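Local coordinates for pseudouridine synthase (Pyrococcus abyssi, PDB 2AUS), which probably catalyses the isomerisation of uridine to pseudouridine in RNA, as a Cbf5-type enzyme of the TruB family with a PUA domain, at residues V99-L104 with G284-I289; A64-I69 with V91-A96; L42-G47 with E234-A239. All blocks are in the same frame, centred on the assembly; numbering follows the deposited sequence.

Contact 1: residues V99-L104 with G284-I289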
ATOM      1  N   VAL A  99     -27.639  -0.030 -10.930  1.00 38.41           N
ATOM      2  CA  VAL A  99     -28.312   1.243 -10.651  1.00 39.17           C
ATOM      3  C   VAL A  99     -27.353   2.446 -10.769  1.00 41.25           C
ATOM      4  O   VAL A  99     -27.792   3.602 -10.843  1.00 41.08           O
ATOM      5  CB  VAL A  99     -28.980   1.245  -9.241  1.00 37.65           C
ATOM      6  CG1 VAL A  99     -27.941   1.509  -8.152  1.00 35.00           C
ATOM      7  CG2 VAL A  99     -30.090   2.275  -9.203  1.00 35.50           C
ATOM      8  N   VAL A 100     -26.050   2.182 -10.800  1.00 42.96           N
ATOM      9  CA  VAL A 100     -25.084   3.274 -10.939  1.00 45.10           C
ATOM     10  C   VAL A 100     -25.235   3.951 -12.300  1.00 45.80           C
ATOM     11  O   VAL A 100     -24.681   5.021 -12.532  1.00 45.99           O
ATOM     12  CB  VAL A 100     -23.616   2.791 -10.775  1.00 44.93           C
ATOM     13  CG1 VAL A 100     -23.370   2.375  -9.348  1.00 45.66           C
ATOM     14  CG2 VAL A 100     -23.328   1.646 -11.724  1.00 45.90           C
ATOM     15  N   GLN A 101     -25.984   3.320 -13.197  1.00 45.74           N
ATOM     16  CA  GLN A 101     -26.228   3.885 -14.520  1.00 48.28           C
ATOM     17  C   GLN A 101     -26.998   5.201 -14.344  1.00 47.03           C
ATOM     18  O   GLN A 101     -26.902   6.113 -15.162  1.00 45.79           O
ATOM     19  CB  GLN A 101     -27.071   2.919 -15.370  1.00 50.91           C
ATOM     20  CG  GLN A 101     -27.349   3.413 -16.795  1.00 56.48           C
ATOM     21  CD  GLN A 101     -28.554   2.731 -17.441  1.00 59.09           C
ATOM     22  OE1 GLN A 101     -28.749   1.522 -17.301  1.00 61.02           O
ATOM     23  NE2 GLN A 101     -29.356   3.506 -18.170  1.00 57.95           N
ATOM     24  N   ALA A 102     -27.768   5.291 -13.267  1.00 46.22           N
ATOM     25  CA  ALA A 102     -28.549   6.494 -13.004  1.00 47.58           C
ATOM     26  C   ALA A 102     -27.645   7.660 -12.626  1.00 46.76           C
ATOM     27  O   ALA A 102     -28.090   8.805 -12.572  1.00 47.16           O
ATOM     28  CB  ALA A 102     -29.557   6.233 -11.883  1.00 45.99           C
ATOM     29  N   LEU A 103     -26.375   7.363 -12.380  1.00 46.51           N
ATOM     30  CA  LEU A 103     -25.405   8.380 -11.990  1.00 48.08           C
ATOM     31  C   LEU A 103     -24.556   8.925 -13.125  1.00 49.01           C
ATOM     32  O   LEU A 103     -23.824   9.890 -12.933  1.00 48.80           O
ATOM     33  CB  LEU A 103     -24.483   7.823 -10.902  1.00 48.39           C
ATOM     34  CG  LEU A 103     -24.840   8.035  -9.430  1.00 48.84           C
ATOM     35  CD1 LEU A 103     -26.330   8.173  -9.233  1.00 48.30           C
ATOM     36  CD2 LEU A 103     -24.287   6.872  -8.636  1.00 48.94           C
ATOM     37  N   LEU A 104     -24.640   8.308 -14.298  1.00 49.91           N
ATOM     38  CA  LEU A 104     -23.852   8.758 -15.442  1.00 51.61           C
ATOM     39  C   LEU A 104     -24.042  10.233 -15.774  1.00 50.75           C
ATOM     40  O   LEU A 104     -23.082  10.926 -16.092  1.00 51.05           O
ATOM     41  CB  LEU A 104     -24.168   7.908 -16.678  1.00 52.57           C
ATOM     42  CG  LEU A 104     -23.500   6.533 -16.701  1.00 54.98           C
ATOM     43  CD1 LEU A 104     -23.919   5.761 -17.948  1.00 56.95           C
ATOM     44  CD2 LEU A 104     -21.990   6.713 -16.673  1.00 54.04           C
ATOM     45  N   GLY A 284     -36.732  10.400 -24.681  1.00 53.45           N
ATOM     46  CA  GLY A 284     -35.290  10.256 -24.650  1.00 52.29           C
ATOM     47  C   GLY A 284     -34.672  10.335 -23.264  1.00 53.28           C
ATOM     48  O   GLY A 284     -33.569   9.830 -23.047  1.00 52.63           O
ATOM     49  N   ASP A 285     -35.370  10.966 -22.324  1.00 51.96           N
ATOM     50  CA  ASP A 285     -34.850  11.100 -20.967  1.00 51.06           C
ATOM     51  C   ASP A 285     -34.766   9.783 -20.206  1.00 48.79           C
ATOM     52  O   ASP A 285     -35.602   8.896 -20.367  1.00 47.30           O
ATOM     53  CB  ASP A 285     -35.714  12.059 -20.139  1.00 53.83           C
ATOM     54  CG  ASP A 285     -35.628  13.500 -20.614  1.00 58.35           C
ATOM     55  OD1 ASP A 285     -34.609  13.868 -21.244  1.00 59.84           O
ATOM     56  OD2 ASP A 285     -36.578  14.266 -20.337  1.00 58.84           O
ATOM     57  N   LEU A 286     -33.738   9.675 -19.372  1.00 47.80           N
ATOM     58  CA  LEU A 286     -33.543   8.507 -18.526  1.00 45.97           C
ATOM     59  C   LEU A 286     -34.509   8.718 -17.363  1.00 45.49           C
ATOM     60  O   LEU A 286     -34.477   9.759 -16.703  1.00 44.70           O
ATOM     61  CB  LEU A 286     -32.110   8.471 -18.009  1.00 44.92           C
ATOM     62  CG  LEU A 286     -31.743   7.441 -16.938  1.00 46.48           C
ATOM     63  CD1 LEU A 286     -31.990   6.027 -17.444  1.00 43.53           C
ATOM     64  CD2 LEU A 286     -30.275   7.634 -16.560  1.00 47.89           C
ATOM     65  N   VAL A 287     -35.387   7.752 -17.130  1.00 43.16           N
ATOM     66  CA  VAL A 287     -36.345   7.885 -16.046  1.00 41.46           C
ATOM     67  C   VAL A 287     -36.311   6.676 -15.139  1.00 40.49           C
ATOM     68  O   VAL A 287     -35.859   5.604 -15.530  1.00 40.61           O
ATOM     69  CB  VAL A 287     -37.792   8.057 -16.565  1.00 41.36           C
ATOM     70  CG1 VAL A 287     -37.883   9.300 -17.441  1.00 43.51           C
ATOM     71  CG2 VAL A 287     -38.236   6.810 -17.341  1.00 40.02           C
ATOM     72  N   ALA A 288     -36.784   6.862 -13.913  1.00 39.05           N
ATOM     73  CA  ALA A 288     -36.835   5.770 -12.957  1.00 37.43           C
ATOM     74  C   ALA A 288     -38.306   5.425 -12.752  1.00 34.85           C
ATOM     75  O   ALA A 288     -39.108   6.300 -12.452  1.00 35.18           O
ATOM     76  CB  ALA A 288     -36.194   6.193 -11.639  1.00 35.49           C
ATOM     77  N   ILE A 289     -38.652   4.155 -12.936  1.00 34.33           N
ATOM     78  CA  ILE A 289     -40.016   3.678 -12.754  1.00 31.91           C
ATOM     79  C   ILE A 289     -40.122   3.238 -11.300  1.00 32.37           C
ATOM     80  O   ILE A 289     -39.332   2.414 -10.840  1.00 31.32           O
ATOM     81  CB  ILE A 289     -40.307   2.471 -13.644  1.00 34.75           C
ATOM     82  CG1 ILE A 289     -40.145   2.864 -15.122  1.00 34.46           C
ATOM     83  CG2 ILE A 289     -41.696   1.926 -13.326  1.00 29.14           C
ATOM     84  CD1 ILE A 289     -40.438   1.739 -16.075  1.00 34.84           C
TER
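L286 reaches out from the PUA domain, a β-rich pseudobarrel, and lays its two methyl groups against Q101 and A102 of a 3-10 turn in the catalytic part of the chain. This is a domain-domain contact carried by a single leucine. Strand 286-291 lies between strands 252-255 and 296-302, and the short segment 99-104 comes up to it from the connection between strands 88-93 and 108-116. The CA atoms of A102 and L286 are 7.7 Å apart, so the backbones do not bond to each other, and the gap is bridged by the L286 side chain, which reaches the backbone of the turn as well as the Q101 amide. The buried side is that of A102, whose methyl packs on V247, L250 and L299. V99, one turn earlier, continues this apolar layer onto L296 and F324. The turn keeps its shape through a backbone hydrogen bond of 3.0 Å from A102 N to V99 O. The side nearer solvent is where Q101 and L286 meet, both partly exposed. The glutamine chain runs out extended with CG anti to the backbone N (chi1 -178°), which carries the amide over to the leucine. There NE2 stands 3.7 Å from L286 CD1, polar beside apolar; NE2 also makes a weak hydrogen bond to E321 OE1. The leucine's branches divide the work. CD1 takes the amide end of Q101, whereas CD2 rests on the backbone of the turn, 4.0 Å from Q101 O and 4.1 Å from A102 CA.

Contact 2: residues A64-I69 with V91-A96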
ATOM      1  N   ALA A  64     -13.552  -4.496  -5.591  1.00 44.19           N
ATOM      2  CA  ALA A  64     -13.163  -5.876  -5.320  1.00 44.99           C
ATOM      3  C   ALA A  64     -13.069  -6.075  -3.805  1.00 44.23           C
ATOM      4  O   ALA A  64     -13.515  -7.091  -3.282  1.00 44.91           O
ATOM      5  CB  ALA A  64     -11.814  -6.191  -5.983  1.00 42.61           C
ATOM      6  N   TRP A  65     -12.489  -5.101  -3.105  1.00 45.26           N
ATOM      7  CA  TRP A  65     -12.359  -5.180  -1.648  1.00 45.58           C
ATOM      8  C   TRP A  65     -13.730  -5.212  -0.987  1.00 44.10           C
ATOM      9  O   TRP A  65     -13.962  -5.955  -0.034  1.00 44.73           O
ATOM     10  CB  TRP A  65     -11.585  -3.977  -1.094  1.00 47.69           C
ATOM     11  CG  TRP A  65     -10.113  -4.003  -1.363  1.00 54.43           C
ATOM     12  CD1 TRP A  65      -9.349  -5.100  -1.656  1.00 54.10           C
ATOM     13  CD2 TRP A  65      -9.207  -2.891  -1.289  1.00 56.71           C
ATOM     14  NE1 TRP A  65      -8.028  -4.739  -1.766  1.00 57.03           N
ATOM     15  CE2 TRP A  65      -7.911  -3.391  -1.545  1.00 57.36           C
ATOM     16  CE3 TRP A  65      -9.366  -1.521  -1.027  1.00 57.61           C
ATOM     17  CZ2 TRP A  65      -6.776  -2.569  -1.547  1.00 59.29           C
ATOM     18  CZ3 TRP A  65      -8.236  -0.702  -1.028  1.00 58.38           C
ATOM     19  CH2 TRP A  65      -6.957  -1.231  -1.286  1.00 58.84           C
ATOM     20  N   ILE A  66     -14.638  -4.386  -1.490  1.00 42.27           N
ATOM     21  CA  ILE A  66     -15.979  -4.323  -0.937  1.00 40.89           C
ATOM     22  C   ILE A  66     -16.693  -5.674  -1.092  1.00 40.33           C
ATOM     23  O   ILE A  66     -17.380  -6.127  -0.177  1.00 37.98           O
ATOM     24  CB  ILE A  66     -16.775  -3.175  -1.603  1.00 39.07           C
ATOM     25  CG1 ILE A  66     -16.313  -1.839  -1.008  1.00 38.77           C
ATOM     26  CG2 ILE A  66     -18.268  -3.377  -1.423  1.00 38.44           C
ATOM     27  CD1 ILE A  66     -16.876  -0.627  -1.698  1.00 37.62           C
ATOM     28  N   LYS A  67     -16.508  -6.327  -2.237  1.00 38.88           N
ATOM     29  CA  LYS A  67     -17.136  -7.624  -2.467  1.00 40.86           C
ATOM     30  C   LYS A  67     -16.591  -8.658  -1.484  1.00 41.82           C
ATOM     31  O   LYS A  67     -17.336  -9.511  -0.989  1.00 42.58           O
ATOM     32  CB  LYS A  67     -16.900  -8.099  -3.907  1.00 40.03           C
ATOM     33  CG  LYS A  67     -17.461  -7.151  -4.962  1.00 41.78           C
ATOM     34  CD  LYS A  67     -17.716  -7.848  -6.294  1.00 43.85           C
ATOM     35  CE  LYS A  67     -16.437  -8.355  -6.930  1.00 48.08           C
ATOM     36  NZ  LYS A  67     -16.710  -9.084  -8.206  1.00 48.55           N
ATOM     37  N   ARG A  68     -15.297  -8.570  -1.186  1.00 41.63           N
ATOM     38  CA  ARG A  68     -14.675  -9.498  -0.256  1.00 42.56           C
ATOM     39  C   ARG A  68     -15.154  -9.244   1.163  1.00 40.73           C
ATOM     40  O   ARG A  68     -15.516 -10.173   1.870  1.00 39.78           O
ATOM     41  CB  ARG A  68     -13.147  -9.385  -0.313  1.00 46.46           C
ATOM     42  CG  ARG A  68     -12.581  -9.650  -1.693  1.00 52.76           C
ATOM     43  CD  ARG A  68     -11.092  -9.950  -1.666  1.00 57.76           C
ATOM     44  NE  ARG A  68     -10.594 -10.168  -3.024  1.00 64.13           N
ATOM     45  CZ  ARG A  68     -10.163  -9.200  -3.831  1.00 66.85           C
ATOM     46  NH1 ARG A  68     -10.153  -7.938  -3.418  1.00 67.99           N
ATOM     47  NH2 ARG A  68      -9.762  -9.488  -5.063  1.00 66.96           N
ATOM     48  N   ILE A  69     -15.166  -7.982   1.569  1.00 40.28           N
ATOM     49  CA  ILE A  69     -15.597  -7.615   2.911  1.00 41.09           C
ATOM     50  C   ILE A  69     -17.041  -8.010   3.191  1.00 40.76           C
ATOM     51  O   ILE A  69     -17.344  -8.595   4.231  1.00 40.82           O
ATOM     52  CB  ILE A  69     -15.473  -6.095   3.141  1.00 42.17           C
ATOM     53  CG1 ILE A  69     -14.019  -5.662   2.955  1.00 42.93           C
ATOM     54  CG2 ILE A  69     -15.992  -5.740   4.539  1.00 41.76           C
ATOM     55  CD1 ILE A  69     -13.830  -4.152   2.931  1.00 45.19           C
ATOM     56  N   VAL A  91     -20.976   2.788  -4.645  1.00 35.99           N
ATOM     57  CA  VAL A  91     -20.778   1.403  -5.041  1.00 37.34           C
ATOM     58  C   VAL A  91     -22.098   0.659  -4.856  1.00 38.69           C
ATOM     59  O   VAL A  91     -22.559   0.468  -3.725  1.00 38.06           O
ATOM     60  CB  VAL A  91     -19.674   0.720  -4.189  1.00 36.49           C
ATOM     61  CG1 VAL A  91     -19.445  -0.704  -4.670  1.00 33.74           C
ATOM     62  CG2 VAL A  91     -18.376   1.507  -4.288  1.00 35.57           C
ATOM     63  N   ALA A  92     -22.714   0.266  -5.969  1.00 36.60           N
ATOM     64  CA  ALA A  92     -23.980  -0.460  -5.924  1.00 37.72           C
ATOM     65  C   ALA A  92     -23.673  -1.937  -5.680  1.00 39.33           C
ATOM     66  O   ALA A  92     -22.696  -2.471  -6.214  1.00 39.00           O
ATOM     67  CB  ALA A  92     -24.743  -0.271  -7.239  1.00 34.96           C
ATOM     68  N   LEU A  93     -24.511  -2.593  -4.883  1.00 38.11           N
ATOM     69  CA  LEU A  93     -24.290  -3.991  -4.529  1.00 39.52           C
ATOM     70  C   LEU A  93     -25.264  -5.013  -5.116  1.00 41.68           C
ATOM     71  O   LEU A  93     -26.452  -4.738  -5.311  1.00 39.70           O
ATOM     72  CB  LEU A  93     -24.327  -4.149  -3.004  1.00 38.74           C
ATOM     73  CG  LEU A  93     -23.652  -3.060  -2.168  1.00 38.09           C
ATOM     74  CD1 LEU A  93     -23.951  -3.309  -0.700  1.00 38.60           C
ATOM     75  CD2 LEU A  93     -22.142  -3.054  -2.423  1.00 36.98           C
ATOM     76  N   GLU A  94     -24.733  -6.204  -5.370  1.00 42.35           N
ATOM     77  CA  GLU A  94     -25.503  -7.330  -5.874  1.00 43.46           C
ATOM     78  C   GLU A  94     -26.550  -6.979  -6.931  1.00 41.41           C
ATOM     79  O   GLU A  94     -26.221  -6.525  -8.024  1.00 41.34           O
ATOM     80  CB  GLU A  94     -26.171  -8.030  -4.684  1.00 45.77           C
ATOM     81  CG  GLU A  94     -25.196  -8.403  -3.567  1.00 50.18           C
ATOM     82  CD  GLU A  94     -24.448  -9.711  -3.834  1.00 54.32           C
ATOM     83  OE1 GLU A  94     -24.008  -9.936  -4.980  1.00 55.76           O
ATOM     84  OE2 GLU A  94     -24.292 -10.516  -2.889  1.00 57.86           O
ATOM     85  N   ARG A  95     -27.816  -7.186  -6.584  1.00 41.69           N
ATOM     86  CA  ARG A  95     -28.937  -6.929  -7.485  1.00 42.40           C
ATOM     87  C   ARG A  95     -29.096  -5.475  -7.925  1.00 41.68           C
ATOM     88  O   ARG A  95     -29.720  -5.199  -8.948  1.00 39.83           O
ATOM     89  CB  ARG A  95     -30.228  -7.407  -6.824  1.00 44.92           C
ATOM     90  CG  ARG A  95     -30.304  -8.910  -6.628  1.00 50.28           C
ATOM     91  CD  ARG A  95     -30.897  -9.578  -7.850  1.00 58.16           C
ATOM     92  NE  ARG A  95     -32.186  -8.972  -8.189  1.00 64.13           N
ATOM     93  CZ  ARG A  95     -32.938  -9.339  -9.222  1.00 66.58           C
ATOM     94  NH1 ARG A  95     -32.535 -10.319 -10.025  1.00 68.87           N
ATOM     95  NH2 ARG A  95     -34.085  -8.717  -9.459  1.00 66.97           N
ATOM     96  N   ALA A  96     -28.538  -4.548  -7.153  1.00 40.28           N
ATOM     97  CA  ALA A  96     -28.625  -3.129  -7.474  1.00 40.49           C
ATOM     98  C   ALA A  96     -27.421  -2.632  -8.276  1.00 39.99           C
ATOM     99  O   ALA A  96     -27.385  -1.475  -8.705  1.00 39.26           O
ATOM    100  CB  ALA A  96     -28.743  -2.323  -6.194  1.00 39.60           C
TER
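I66 of helix 59-69 meets V91 and L93 of strand 88-93, its CB directed toward the strand, and from it one can read how the helix sits on the sheet. At CB the chain forks. The CG2 branch, anti to the backbone N, meets CD2 of L93 at 4.0 Å, the two side chains passing at about a right angle. The other branch leaves along CG1, which is anti to the carbonyl carbon (chi1 -77°), and serves as the spacer that carries CD1 deeper. CD1 ends against the fork of V91: CG2 of V91 is 3.7 Å away and CG1 of the same valine 3.9 Å, so the isoleucine tip is met by both methyls and the two side chains approach tip to tip. V91 and L93 are two apart on the strand, and I66 spans them with one branch for each. Around this pair of contacts I49 and L51 of the neighbouring strand 47-53 also touch I66, and L217 and L220 bring helix 217-228 onto it, completing a helix-on-sheet core. All three touching residues are buried, and no hydrogen bond or charge crosses between the segments; the helix is held here by methyl groups in van der Waals contact and by the exclusion of water.

Contact 3: residues L42-G47 with E234-A239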
ATOM      1  N   LEU A  42     -32.024  -8.408   2.217  1.00 44.20           N
ATOM      2  CA  LEU A  42     -32.594  -7.761   1.039  1.00 44.65           C
ATOM      3  C   LEU A  42     -32.037  -6.359   0.880  1.00 42.68           C
ATOM      4  O   LEU A  42     -31.763  -5.913  -0.231  1.00 43.85           O
ATOM      5  CB  LEU A  42     -34.120  -7.683   1.141  1.00 45.48           C
ATOM      6  CG  LEU A  42     -34.905  -8.894   0.648  1.00 50.53           C
ATOM      7  CD1 LEU A  42     -36.404  -8.590   0.740  1.00 51.87           C
ATOM      8  CD2 LEU A  42     -34.517  -9.201  -0.802  1.00 50.83           C
ATOM      9  N   HIS A  43     -31.880  -5.668   2.003  1.00 41.19           N
ATOM     10  CA  HIS A  43     -31.344  -4.313   2.023  1.00 40.78           C
ATOM     11  C   HIS A  43     -29.977  -4.288   1.339  1.00 41.05           C
ATOM     12  O   HIS A  43     -29.667  -3.390   0.554  1.00 38.67           O
ATOM     13  CB  HIS A  43     -31.207  -3.849   3.475  1.00 41.73           C
ATOM     14  CG  HIS A  43     -30.650  -2.469   3.623  1.00 40.99           C
ATOM     15  ND1 HIS A  43     -31.339  -1.342   3.232  1.00 43.66           N
ATOM     16  CD2 HIS A  43     -29.479  -2.032   4.146  1.00 41.94           C
ATOM     17  CE1 HIS A  43     -30.621  -0.269   3.511  1.00 41.81           C
ATOM     18  NE2 HIS A  43     -29.489  -0.660   4.066  1.00 43.31           N
ATOM     19  N   ILE A  44     -29.158  -5.288   1.645  1.00 40.52           N
ATOM     20  CA  ILE A  44     -27.829  -5.379   1.061  1.00 40.82           C
ATOM     21  C   ILE A  44     -27.920  -5.790  -0.409  1.00 40.50           C
ATOM     22  O   ILE A  44     -27.190  -5.271  -1.249  1.00 39.75           O
ATOM     23  CB  ILE A  44     -26.959  -6.385   1.856  1.00 41.97           C
ATOM     24  CG1 ILE A  44     -26.665  -5.803   3.243  1.00 42.21           C
ATOM     25  CG2 ILE A  44     -25.670  -6.690   1.104  1.00 39.34           C
ATOM     26  CD1 ILE A  44     -25.779  -6.678   4.113  1.00 44.77           C
ATOM     27  N   GLN A  45     -28.835  -6.705  -0.712  1.00 40.29           N
ATOM     28  CA  GLN A  45     -29.037  -7.176  -2.079  1.00 39.88           C
ATOM     29  C   GLN A  45     -29.424  -6.030  -3.003  1.00 38.74           C
ATOM     30  O   GLN A  45     -29.130  -6.062  -4.201  1.00 38.64           O
ATOM     31  CB  GLN A  45     -30.149  -8.227  -2.120  1.00 43.89           C
ATOM     32  CG  GLN A  45     -29.737  -9.618  -1.696  1.00 52.59           C
ATOM     33  CD  GLN A  45     -29.027 -10.371  -2.805  1.00 57.59           C
ATOM     34  OE1 GLN A  45     -29.578 -10.560  -3.895  1.00 58.45           O
ATOM     35  NE2 GLN A  45     -27.799 -10.809  -2.535  1.00 57.89           N
ATOM     36  N   TYR A  46     -30.095  -5.028  -2.444  1.00 34.45           N
ATOM     37  CA  TYR A  46     -30.544  -3.877  -3.212  1.00 35.37           C
ATOM     38  C   TYR A  46     -30.005  -2.591  -2.613  1.00 36.27           C
ATOM     39  O   TYR A  46     -30.698  -1.576  -2.584  1.00 36.85           O
ATOM     40  CB  TYR A  46     -32.080  -3.838  -3.239  1.00 34.94           C
ATOM     41  CG  TYR A  46     -32.677  -5.035  -3.938  1.00 34.31           C
ATOM     42  CD1 TYR A  46     -32.852  -5.044  -5.318  1.00 32.87           C
ATOM     43  CD2 TYR A  46     -32.966  -6.201  -3.232  1.00 35.52           C
ATOM     44  CE1 TYR A  46     -33.293  -6.182  -5.978  1.00 33.68           C
ATOM     45  CE2 TYR A  46     -33.403  -7.345  -3.880  1.00 37.42           C
ATOM     46  CZ  TYR A  46     -33.559  -7.329  -5.254  1.00 36.54           C
ATOM     47  OH  TYR A  46     -33.932  -8.474  -5.911  1.00 38.57           O
ATOM     48  N   GLY A  47     -28.762  -2.632  -2.141  1.00 36.92           N
ATOM     49  CA  GLY A  47     -28.181  -1.450  -1.534  1.00 35.77           C
ATOM     50  C   GLY A  47     -27.058  -0.803  -2.324  1.00 37.32           C
ATOM     51  O   GLY A  47     -26.495  -1.402  -3.241  1.00 34.76           O
ATOM     52  N   GLU A 234     -27.726  -2.929  12.966  1.00 48.19           N
ATOM     53  CA  GLU A 234     -27.917  -1.485  12.944  1.00 48.91           C
ATOM     54  C   GLU A 234     -26.870  -0.696  12.159  1.00 48.39           C
ATOM     55  O   GLU A 234     -27.204   0.143  11.317  1.00 46.72           O
ATOM     56  CB  GLU A 234     -27.950  -0.946  14.370  1.00 51.43           C
ATOM     57  CG  GLU A 234     -28.303   0.522  14.461  1.00 56.88           C
ATOM     58  CD  GLU A 234     -28.002   1.104  15.832  1.00 60.29           C
ATOM     59  OE1 GLU A 234     -28.212   0.394  16.837  1.00 61.35           O
ATOM     60  OE2 GLU A 234     -27.567   2.276  15.906  1.00 61.13           O
ATOM     61  N   TYR A 235     -25.601  -0.958  12.439  1.00 45.67           N
ATOM     62  CA  TYR A 235     -24.532  -0.224  11.780  1.00 46.28           C
ATOM     63  C   TYR A 235     -24.342  -0.571  10.309  1.00 42.82           C
ATOM     64  O   TYR A 235     -24.214   0.326   9.483  1.00 40.78           O
ATOM     65  CB  TYR A 235     -23.243  -0.401  12.585  1.00 48.56           C
ATOM     66  CG  TYR A 235     -23.476   0.028  14.020  1.00 55.18           C
ATOM     67  CD1 TYR A 235     -23.662   1.373  14.338  1.00 56.80           C
ATOM     68  CD2 TYR A 235     -23.654  -0.919  15.034  1.00 55.56           C
ATOM     69  CE1 TYR A 235     -24.030   1.766  15.623  1.00 60.13           C
ATOM     70  CE2 TYR A 235     -24.024  -0.536  16.323  1.00 56.94           C
ATOM     71  CZ  TYR A 235     -24.213   0.808  16.606  1.00 59.27           C
ATOM     72  OH  TYR A 235     -24.604   1.197  17.864  1.00 62.48           O
ATOM     73  N   ILE A 236     -24.333  -1.856   9.968  1.00 42.56           N
ATOM     74  CA  ILE A 236     -24.168  -2.223   8.567  1.00 42.19           C
ATOM     75  C   ILE A 236     -25.360  -1.647   7.800  1.00 41.40           C
ATOM     76  O   ILE A 236     -25.202  -1.133   6.695  1.00 39.61           O
ATOM     77  CB  ILE A 236     -24.095  -3.763   8.372  1.00 43.05           C
ATOM     78  CG1 ILE A 236     -23.617  -4.083   6.951  1.00 43.36           C
ATOM     79  CG2 ILE A 236     -25.463  -4.400   8.602  1.00 41.79           C
ATOM     80  CD1 ILE A 236     -22.257  -3.485   6.610  1.00 42.13           C
ATOM     81  N   ARG A 237     -26.545  -1.702   8.403  1.00 42.11           N
ATOM     82  CA  ARG A 237     -27.745  -1.170   7.763  1.00 41.53           C
ATOM     83  C   ARG A 237     -27.576   0.307   7.432  1.00 43.63           C
ATOM     84  O   ARG A 237     -27.875   0.742   6.315  1.00 42.07           O
ATOM     85  CB  ARG A 237     -28.970  -1.343   8.658  1.00 39.63           C
ATOM     86  CG  ARG A 237     -30.228  -0.722   8.065  1.00 40.74           C
ATOM     87  CD  ARG A 237     -31.458  -0.958   8.921  1.00 41.01           C
ATOM     88  NE  ARG A 237     -31.900  -2.351   8.903  1.00 41.86           N
ATOM     89  CZ  ARG A 237     -32.555  -2.917   7.895  1.00 40.91           C
ATOM     90  NH1 ARG A 237     -32.845  -2.208   6.809  1.00 38.74           N
ATOM     91  NH2 ARG A 237     -32.937  -4.185   7.984  1.00 35.91           N
ATOM     92  N   LYS A 238     -27.097   1.080   8.402  1.00 44.50           N
ATOM     93  CA  LYS A 238     -26.888   2.507   8.191  1.00 44.74           C
ATOM     94  C   LYS A 238     -25.740   2.795   7.227  1.00 42.14           C
ATOM     95  O   LYS A 238     -25.697   3.849   6.606  1.00 41.74           O
ATOM     96  CB  LYS A 238     -26.621   3.207   9.524  1.00 48.59           C
ATOM     97  CG  LYS A 238     -27.806   3.180  10.469  1.00 54.71           C
ATOM     98  CD  LYS A 238     -27.484   3.871  11.781  1.00 57.81           C
ATOM     99  CE  LYS A 238     -28.595   3.659  12.787  1.00 60.14           C
ATOM    100  NZ  LYS A 238     -28.201   4.183  14.117  1.00 63.83           N
ATOM    101  N   ALA A 239     -24.816   1.851   7.102  1.00 41.07           N
ATOM    102  CA  ALA A 239     -23.663   2.016   6.223  1.00 40.08           C
ATOM    103  C   ALA A 239     -24.015   1.772   4.752  1.00 40.00           C
ATOM    104  O   ALA A 239     -23.239   2.129   3.866  1.00 39.40           O
ATOM    105  CB  ALA A 239     -22.540   1.063   6.654  1.00 36.93           C
TER
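H43 and R237 meet twice, once through a hydrogen bond and once where one guanidinium nitrogen, NH1, sits over a ring face near its rim. The hydrogen bond runs from H43 NE2 to R237 O, 3.1 Å long and bent at the hydrogen (140°). The donor lies in the carbonyl plane on a lone pair, but the oxygen is tilted 27° out of the imidazole plane. That compromise is consistent with a shared donor: I240 O is the stronger partner of NE2, and R237 O the second acceptor. The histidine gets there with CG anti to its backbone N, and the ring bridges two backbone carbonyls. The charged group is the guanidinium of R237, whose chain bends at chi3 to bring NH1 3.8 Å above the H43 ring plane, with the two flat groups 41° apart. NH2 is held in turn by R38 O and by a salt bridge to E233. Apolar contact is thinner: I44 CD1 lies 4.4 Å from I236 CG1, and W227 and Y223 of helix 217-228 touch these isoleucines. The whole is a helix-helix interface in which a buried histidine of helix 40-45 secures backbone carbonyls in and just after segment 234-239, joining the DKCLD region to the TruB C-terminal family region.

Strand 88-93 ties the set together. V91, and the end of L93, meet the helix in contact 2, while A92 CB packs on V100 CG1 at 3.7 Å and so touches contact 1, about 20 Å away between centres. Contacts 2 and 3 lie closer, about 11 Å between centres, and are stitched by a probable hydrogen bond of 2.8 Å from L93 N to G47 O. Contacts 1 and 3 do not touch; their nearest atoms are about 6 Å apart. Contact 2 is nested in the loop that contact 3 closes. In TruB enzymes the catalytic aspartate lies in the loop that corresponds to the one between strands 75-77 and 88-93 here, so contact 2 probably lies near the active-site region, on the strand that follows that loop.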